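Local coordinates for protein possible translation initiation inhibitor (Rhodopseudomonas palustris, PDB 3LME) that is of unknown function but belongs to the YjgF-like group of small alpha-beta proteins, and assembles here as a trimer, at residues R54-M59 and P88-V93. The protein carries 1 engineered substitution. Numbering follows the deposited sequence.
Sequences RMFDNM and PVVNKV
Phe56 reaches out from one helix and meets Val93 and Val90, one turn apart on the other, through its ring alone. The closer approach is Phe56 CD2 to Val93 CG1, 3.7 Å, and the methyl comes in obliquely to the ring. Val90 touches further out: its CG1 lies 4.2 Å from Phe56 CZ, close to the ring plane, so this methyl abuts the edge. In both valines CG1 is the methyl set anti to the backbone N (chi1 174° in Val90, 169° in Val93), and it is the one that meets the ring. No hydrogen bond crosses between 54-59 and 88-93, and only 139 Å² is buried, both sides summed; the nearest CA atoms, those of Phe56 and Val93, are 8.3 Å apart. The contact is therefore a single aromatic ring bridging the two backbones. It joins helices 48-64 and 83-98 of the YjgF-like alpha-beta fold, in which Phe56, Met55 and Met59 also rest on Ile122 of strand 120-127, while Gln94, Ile97 and Trp98 pack on Phe56 as well. Away from this apolar patch, the more open side of helix 83-98 carries polar residues that bury nothing against 54-59. Exposed Lys92 forms salt bridges with Glu49, on the first helix, and with Asp96, on its own, adding an ionic link between the two helices. Partly exposed Asn91 points its CB away from 54-59; its OD1 accepts a hydrogen bond from Arg106, and its side chain packs on Thr18 of the second subunit.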
ATOM      1  N   ARG A  54       1.590 -20.996  -0.624  1.00 41.92           N
ATOM      2  CA  ARG A  54       0.636 -20.929  -1.704  1.00 41.89           C
ATOM      3  C   ARG A  54       0.198 -19.511  -2.031  1.00 41.41           C
ATOM      4  O   ARG A  54      -0.094 -19.200  -3.190  1.00 41.77           O
ATOM      5  CB  ARG A  54      -0.579 -21.791  -1.391  1.00 42.39           C
ATOM      6  CG  ARG A  54      -1.535 -21.998  -2.560  1.00 44.41           C
ATOM      7  CD  ARG A  54      -0.825 -22.767  -3.614  1.00 50.01           C
ATOM      8  NE  ARG A  54      -1.786 -23.482  -4.436  1.00 54.83           N
ATOM      9  CZ  ARG A  54      -2.079 -24.772  -4.315  1.00 54.76           C
ATOM     10  NH1 ARG A  54      -1.493 -25.518  -3.389  1.00 52.37           N
ATOM     11  NH2 ARG A  54      -2.982 -25.306  -5.133  1.00 58.37           N
ATOM     12  N   MET A  55       0.122 -18.657  -1.013  1.00 41.11           N
ATOM     13  CA  MET A  55      -0.143 -17.232  -1.212  1.00 40.09           C
ATOM     14  C   MET A  55       0.983 -16.626  -2.053  1.00 40.55           C
ATOM     15  O   MET A  55       0.722 -15.944  -3.055  1.00 40.02           O
ATOM     16  CB  MET A  55      -0.268 -16.532   0.131  1.00 39.56           C
ATOM     17  CG  MET A  55      -0.417 -15.005   0.088  1.00 37.05           C
ATOM     18  SD  MET A  55      -0.479 -14.351   1.769  1.00 31.06           S
ATOM     19  CE  MET A  55       1.251 -14.547   2.258  1.00 29.07           C
ATOM     20  N   PHE A  56       2.232 -16.923  -1.682  1.00 41.17           N
ATOM     21  CA  PHE A  56       3.366 -16.448  -2.476  1.00 41.80           C
ATOM     22  C   PHE A  56       3.389 -16.984  -3.918  1.00 42.82           C
ATOM     23  O   PHE A  56       3.579 -16.204  -4.868  1.00 43.19           O
ATOM     24  CB  PHE A  56       4.664 -16.744  -1.773  1.00 41.32           C
ATOM     25  CG  PHE A  56       5.018 -15.748  -0.733  1.00 40.56           C
ATOM     26  CD1 PHE A  56       5.608 -14.559  -1.079  1.00 40.40           C
ATOM     27  CD2 PHE A  56       4.763 -16.004   0.604  1.00 42.23           C
ATOM     28  CE1 PHE A  56       5.957 -13.639  -0.107  1.00 42.48           C
ATOM     29  CE2 PHE A  56       5.099 -15.068   1.611  1.00 42.38           C
ATOM     30  CZ  PHE A  56       5.687 -13.898   1.257  1.00 42.03           C
ATOM     31  N   ASP A  57       3.171 -18.296  -4.081  1.00 43.21           N
ATOM     32  CA  ASP A  57       3.102 -18.898  -5.404  1.00 43.73           C
ATOM     33  C   ASP A  57       1.972 -18.262  -6.250  1.00 43.96           C
ATOM     34  O   ASP A  57       2.188 -17.926  -7.426  1.00 44.87           O
ATOM     35  CB  ASP A  57       2.910 -20.411  -5.313  1.00 44.17           C
ATOM     36  CG  ASP A  57       4.141 -21.167  -4.748  1.00 47.26           C
ATOM     37  OD1 ASP A  57       5.284 -20.637  -4.682  1.00 49.35           O
ATOM     38  OD2 ASP A  57       3.951 -22.350  -4.383  1.00 49.82           O
ATOM     39  N   ASN A  58       0.775 -18.084  -5.691  1.00 42.87           N
ATOM     40  CA  ASN A  58      -0.256 -17.439  -6.470  1.00 42.50           C
ATOM     41  C   ASN A  58       0.189 -16.063  -6.961  1.00 42.36           C
ATOM     42  O   ASN A  58      -0.040 -15.722  -8.125  1.00 42.78           O
ATOM     43  CB  ASN A  58      -1.546 -17.275  -5.682  1.00 43.32           C
ATOM     44  CG  ASN A  58      -2.321 -18.550  -5.535  1.00 43.55           C
ATOM     45  OD1 ASN A  58      -3.129 -18.684  -4.632  1.00 46.24           O
ATOM     46  ND2 ASN A  58      -2.099 -19.483  -6.419  1.00 48.18           N
ATOM     47  N   MET A  59       0.788 -15.269  -6.064  1.00 41.73           N
ATOM     48  CA  MET A  59       1.204 -13.889  -6.363  1.00 40.43           C
ATOM     49  C   MET A  59       2.236 -13.978  -7.488  1.00 41.31           C
ATOM     50  O   MET A  59       2.102 -13.266  -8.508  1.00 41.51           O
ATOM     51  CB  MET A  59       1.767 -13.161  -5.108  1.00 39.38           C
ATOM     52  CG  MET A  59       2.263 -11.705  -5.323  1.00 35.57           C
ATOM     53  SD  MET A  59       3.329 -10.920  -4.065  1.00 28.65           S
ATOM     54  CE  MET A  59       4.734 -12.033  -3.964  1.00 28.14           C
ATOM     55  N   PRO A  88       7.226 -15.386  11.604  1.00 50.78           N
ATOM     56  CA  PRO A  88       8.274 -16.398  11.382  1.00 50.25           C
ATOM     57  C   PRO A  88       7.985 -17.358  10.205  1.00 49.68           C
ATOM     58  O   PRO A  88       8.924 -17.895   9.582  1.00 49.46           O
ATOM     59  CB  PRO A  88       8.317 -17.183  12.707  1.00 49.99           C
ATOM     60  CG  PRO A  88       7.147 -16.702  13.507  1.00 50.32           C
ATOM     61  CD  PRO A  88       6.769 -15.363  13.003  1.00 50.63           C
ATOM     62  N   VAL A  89       6.708 -17.573   9.912  1.00 48.42           N
ATOM     63  CA  VAL A  89       6.350 -18.453   8.829  1.00 47.35           C
ATOM     64  C   VAL A  89       6.671 -17.737   7.517  1.00 47.00           C
ATOM     65  O   VAL A  89       7.366 -18.295   6.655  1.00 47.92           O
ATOM     66  CB  VAL A  89       4.869 -18.899   8.905  1.00 47.89           C
ATOM     67  CG1 VAL A  89       4.560 -19.892   7.798  1.00 46.11           C
ATOM     68  CG2 VAL A  89       4.527 -19.503  10.306  1.00 46.66           C
ATOM     69  N   VAL A  90       6.208 -16.496   7.383  1.00 45.27           N
ATOM     70  CA  VAL A  90       6.547 -15.651   6.233  1.00 43.84           C
ATOM     71  C   VAL A  90       8.073 -15.588   6.030  1.00 43.80           C
ATOM     72  O   VAL A  90       8.587 -15.693   4.913  1.00 43.40           O
ATOM     73  CB  VAL A  90       5.941 -14.225   6.408  1.00 43.61           C
ATOM     74  CG1 VAL A  90       6.386 -13.295   5.307  1.00 43.44           C
ATOM     75  CG2 VAL A  90       4.441 -14.281   6.452  1.00 41.48           C
ATOM     76  N   ASN A  91       8.806 -15.435   7.120  1.00 44.09           N
ATOM     77  CA  ASN A  91      10.249 -15.499   7.040  1.00 44.65           C
ATOM     78  C   ASN A  91      10.706 -16.815   6.408  1.00 45.27           C
ATOM     79  O   ASN A  91      11.400 -16.811   5.376  1.00 45.81           O
ATOM     80  CB  ASN A  91      10.882 -15.267   8.410  1.00 44.03           C
ATOM     81  CG  ASN A  91      10.694 -13.845   8.899  1.00 45.39           C
ATOM     82  OD1 ASN A  91      10.357 -12.923   8.141  1.00 45.00           O
ATOM     83  ND2 ASN A  91      10.908 -13.655  10.178  1.00 48.88           N
ATOM     84  N   LYS A  92      10.270 -17.930   6.991  1.00 45.21           N
ATOM     85  CA  LYS A  92      10.662 -19.242   6.527  1.00 45.71           C
ATOM     86  C   LYS A  92      10.300 -19.431   5.030  1.00 45.93           C
ATOM     87  O   LYS A  92      11.115 -19.903   4.222  1.00 45.94           O
ATOM     88  CB  LYS A  92      10.002 -20.277   7.435  1.00 45.89           C
ATOM     89  CG  LYS A  92       9.877 -21.650   6.897  1.00 48.15           C
ATOM     90  CD  LYS A  92      10.962 -22.586   7.430  1.00 53.61           C
ATOM     91  CE  LYS A  92      11.374 -23.617   6.332  1.00 56.35           C
ATOM     92  NZ  LYS A  92      10.336 -23.873   5.239  1.00 54.85           N
ATOM     93  N   VAL A  93       9.096 -19.033   4.643  1.00 45.47           N
ATOM     94  CA  VAL A  93       8.700 -19.212   3.257  1.00 45.24           C
ATOM     95  C   VAL A  93       9.531 -18.365   2.303  1.00 45.59           C
ATOM     96  O   VAL A  93       9.867 -18.810   1.193  1.00 45.35           O
ATOM     97  CB  VAL A  93       7.217 -18.978   3.057  1.00 45.15           C
ATOM     98  CG1 VAL A  93       6.903 -18.903   1.577  1.00 45.55           C
ATOM     99  CG2 VAL A  93       6.408 -20.129   3.741  1.00 44.80           C
TER